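Local coordinates for protein glycerol dehydratase (Clostridium butyricum, PDB 1R9D) that probably dehydrates glycerol without vitamin B12, as a lyase of the glycyl-radical, pyruvate formate-lyase-like family, at residues 374-382 and 402-412. Sequence-based numbering, arbitrary orientation.
Sequences PSLSVRIWN and LPAYYNDEVII
Arg379 and Asp408 meet at the end of two parallel neighbouring strands, 375-380 and 404-407, which helix 386-397 joins into a beta-alpha-beta unit of the pyruvate formate-lyase-like fold. The guanidinium grips the carboxylate side-on with two nitrogens. NE reaches OD1 of Asp408 on its syn side, whereas Arg379 NH2 to Asp408 OD2 (2.8 Å) is nearly straight, in the guanidinium plane but from above the carboxylate plane. A bend at chi3 (50°) turns the arginine toward this acid, and the two flat groups are inclined by 58°. Asp408 OD1 also hydrogen-bonds Tyr428 OH and OD2 bonds Gln347 NE2, while the Tyr428 ring makes a cation-pi contact with Arg379. On the same sheet face, the ring edge of Tyr406 passes Ser377, CE1 lying 3.3 Å from Ser377 OG; the two hydroxyls bond elsewhere, to Cys433 O and Asn341 respectively. On the opposite face the packing round Val378, Tyr405 and Ile380 is apolar: Val378 and Tyr405 point the same way side by side, Val378 CG2 lying 3.5 Å from Tyr405 CD2, while Ile380 CG1 comes to the Tyr405 ring edge and Pro403 CG packs on Val378 CG1 at 3.9 Å. Helix 712-728 covers Tyr405 and Ile380. Backbone bonds run from Ala404 N to Leu376 O through to Asp408 N to Ile380 O, carrying the pairing into the first turn of helix 408-417. Asn407 is its N-cap, OD1 accepting weakly from Glu409 N and ND2 bonding Gly731 O. Beyond the strand, the Asn382 amide stacks on the Glu409 carboxylate, planes 18° apart, and Asn382 N donates to Glu409 OE2 at 3.0 Å from above the carboxylate plane.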
# COMPACT_ATOMS: atom_id res chain seq x y z
N PRO A 374 -4.89 -21.61 31.27
CA PRO A 374 -4.70 -21.72 29.82
C PRO A 374 -5.24 -23.05 29.32
O PRO A 374 -5.56 -23.94 30.12
CB PRO A 374 -3.19 -21.64 29.68
CG PRO A 374 -2.72 -22.38 30.89
CD PRO A 374 -3.61 -21.80 31.98
N SER A 375 -5.35 -23.18 28.00
CA SER A 375 -5.83 -24.43 27.41
C SER A 375 -4.62 -25.36 27.47
O SER A 375 -3.83 -25.43 26.52
CB SER A 375 -6.26 -24.18 25.96
OG SER A 375 -7.38 -23.32 25.90
N LEU A 376 -4.48 -26.05 28.59
CA LEU A 376 -3.36 -26.96 28.82
C LEU A 376 -3.42 -28.20 27.94
O LEU A 376 -4.48 -28.83 27.80
CB LEU A 376 -3.30 -27.37 30.29
CG LEU A 376 -2.13 -28.24 30.73
CD1 LEU A 376 -0.81 -27.55 30.41
CD2 LEU A 376 -2.22 -28.53 32.22
N SER A 377 -2.28 -28.56 27.37
CA SER A 377 -2.19 -29.69 26.46
C SER A 377 -0.92 -30.49 26.70
O SER A 377 0.02 -30.01 27.34
CB SER A 377 -2.17 -29.18 25.02
OG SER A 377 -3.30 -28.37 24.75
N VAL A 378 -0.88 -31.72 26.19
CA VAL A 378 0.30 -32.55 26.32
C VAL A 378 0.59 -33.24 24.98
O VAL A 378 -0.33 -33.61 24.25
CB VAL A 378 0.15 -33.64 27.42
CG1 VAL A 378 -0.15 -32.99 28.78
CG2 VAL A 378 -0.95 -34.63 27.04
N ARG A 379 1.86 -33.38 24.66
CA ARG A 379 2.25 -34.07 23.43
C ARG A 379 2.55 -35.51 23.82
O ARG A 379 3.12 -35.76 24.88
CB ARG A 379 3.50 -33.41 22.82
CG ARG A 379 3.20 -32.15 22.03
CD ARG A 379 4.46 -31.50 21.50
NE ARG A 379 5.32 -32.45 20.81
CZ ARG A 379 6.42 -32.12 20.14
NH1 ARG A 379 6.79 -30.85 20.07
NH2 ARG A 379 7.16 -33.07 19.57
N ILE A 380 2.15 -36.44 22.97
CA ILE A 380 2.36 -37.86 23.22
C ILE A 380 3.07 -38.47 22.01
O ILE A 380 2.74 -38.15 20.88
CB ILE A 380 1.01 -38.59 23.41
CG1 ILE A 380 0.26 -38.01 24.61
CG2 ILE A 380 1.22 -40.10 23.57
CD1 ILE A 380 0.97 -38.19 25.94
N TRP A 381 4.06 -39.33 22.25
CA TRP A 381 4.75 -39.99 21.16
C TRP A 381 5.12 -41.41 21.57
O TRP A 381 4.84 -41.82 22.70
CB TRP A 381 5.98 -39.19 20.69
CG TRP A 381 7.13 -39.12 21.63
CD1 TRP A 381 7.15 -38.55 22.88
CD2 TRP A 381 8.47 -39.57 21.37
NE1 TRP A 381 8.43 -38.61 23.40
CE2 TRP A 381 9.25 -39.23 22.50
CE3 TRP A 381 9.08 -40.22 20.29
CZ2 TRP A 381 10.62 -39.52 22.57
CZ3 TRP A 381 10.44 -40.51 20.37
CH2 TRP A 381 11.19 -40.16 21.50
N ASN A 382 5.73 -42.17 20.66
CA ASN A 382 6.08 -43.56 20.97
C ASN A 382 6.87 -43.77 22.25
O ASN A 382 6.69 -44.78 22.93
CB ASN A 382 6.83 -44.20 19.80
CG ASN A 382 5.91 -44.62 18.66
OD1 ASN A 382 6.32 -45.35 17.75
ND2 ASN A 382 4.67 -44.15 18.70
N LEU A 402 -9.24 -31.09 30.95
CA LEU A 402 -7.82 -31.04 30.63
C LEU A 402 -7.15 -32.36 30.95
O LEU A 402 -7.63 -33.12 31.80
CB LEU A 402 -7.14 -29.94 31.47
CG LEU A 402 -7.75 -28.55 31.44
CD1 LEU A 402 -7.07 -27.69 32.52
CD2 LEU A 402 -7.58 -27.92 30.06
N PRO A 403 -6.05 -32.68 30.25
CA PRO A 403 -5.47 -31.83 29.21
C PRO A 403 -5.89 -32.36 27.85
O PRO A 403 -6.46 -33.45 27.76
CB PRO A 403 -3.98 -32.01 29.43
CG PRO A 403 -3.90 -33.49 29.72
CD PRO A 403 -5.08 -33.70 30.68
N ALA A 404 -5.64 -31.59 26.80
CA ALA A 404 -5.95 -32.05 25.45
C ALA A 404 -4.71 -32.87 25.08
O ALA A 404 -3.60 -32.49 25.45
CB ALA A 404 -6.11 -30.86 24.51
N TYR A 405 -4.90 -33.99 24.38
CA TYR A 405 -3.79 -34.86 23.98
C TYR A 405 -3.52 -34.73 22.49
O TYR A 405 -4.45 -34.74 21.69
CB TYR A 405 -4.09 -36.33 24.30
CG TYR A 405 -4.32 -36.62 25.78
CD1 TYR A 405 -5.52 -36.30 26.40
CD2 TYR A 405 -3.31 -37.19 26.55
CE1 TYR A 405 -5.72 -36.54 27.76
CE2 TYR A 405 -3.50 -37.44 27.92
CZ TYR A 405 -4.71 -37.11 28.51
OH TYR A 405 -4.90 -37.35 29.85
N TYR A 406 -2.24 -34.62 22.12
CA TYR A 406 -1.84 -34.48 20.71
C TYR A 406 -0.84 -35.54 20.30
O TYR A 406 0.10 -35.84 21.05
CB TYR A 406 -1.28 -33.09 20.46
CG TYR A 406 -2.30 -32.02 20.72
CD1 TYR A 406 -2.48 -31.49 22.00
CD2 TYR A 406 -3.13 -31.57 19.70
CE1 TYR A 406 -3.48 -30.56 22.26
CE2 TYR A 406 -4.13 -30.64 19.95
CZ TYR A 406 -4.30 -30.14 21.23
OH TYR A 406 -5.29 -29.22 21.48
N ASN A 407 -1.02 -36.07 19.10
CA ASN A 407 -0.19 -37.15 18.57
C ASN A 407 1.00 -36.75 17.70
O ASN A 407 0.84 -36.40 16.54
CB ASN A 407 -1.10 -38.11 17.79
CG ASN A 407 -0.40 -39.38 17.37
OD1 ASN A 407 0.69 -39.69 17.84
ND2 ASN A 407 -1.05 -40.15 16.49
N ASP A 408 2.20 -36.80 18.28
CA ASP A 408 3.44 -36.48 17.58
C ASP A 408 3.61 -37.32 16.32
O ASP A 408 4.10 -36.85 15.29
CB ASP A 408 4.65 -36.78 18.47
CG ASP A 408 4.99 -35.66 19.43
OD1 ASP A 408 4.13 -34.81 19.72
OD2 ASP A 408 6.15 -35.66 19.90
N GLU A 409 3.22 -38.59 16.42
CA GLU A 409 3.38 -39.54 15.32
C GLU A 409 2.66 -39.16 14.03
O GLU A 409 3.07 -39.56 12.94
CB GLU A 409 2.97 -40.94 15.78
CG GLU A 409 3.73 -41.43 17.03
CD GLU A 409 5.23 -41.58 16.83
OE1 GLU A 409 5.64 -42.03 15.73
OE2 GLU A 409 6.01 -41.28 17.76
N VAL A 410 1.57 -38.40 14.14
CA VAL A 410 0.82 -37.95 12.97
C VAL A 410 1.19 -36.51 12.64
O VAL A 410 1.45 -36.15 11.49
CB VAL A 410 -0.71 -38.01 13.20
CG1 VAL A 410 -1.45 -37.26 12.09
CG2 VAL A 410 -1.18 -39.45 13.24
N ILE A 411 1.24 -35.67 13.68
CA ILE A 411 1.53 -34.26 13.49
C ILE A 411 2.88 -33.92 12.87
O ILE A 411 2.95 -33.08 11.97
CB ILE A 411 1.36 -33.50 14.83
CG1 ILE A 411 -0.11 -33.56 15.25
CG2 ILE A 411 1.83 -32.05 14.68
CD1 ILE A 411 -0.39 -32.99 16.63
N ILE A 412 3.95 -34.56 13.33
CA ILE A 412 5.27 -34.28 12.79
C ILE A 412 5.33 -34.56 11.28
O ILE A 412 5.72 -33.69 10.50
CB ILE A 412 6.36 -35.07 13.57
CG1 ILE A 412 6.43 -34.53 15.00
CG2 ILE A 412 7.71 -34.93 12.89
CD1 ILE A 412 7.38 -35.27 15.92
O HOH W 1 1.68 -40.94 19.95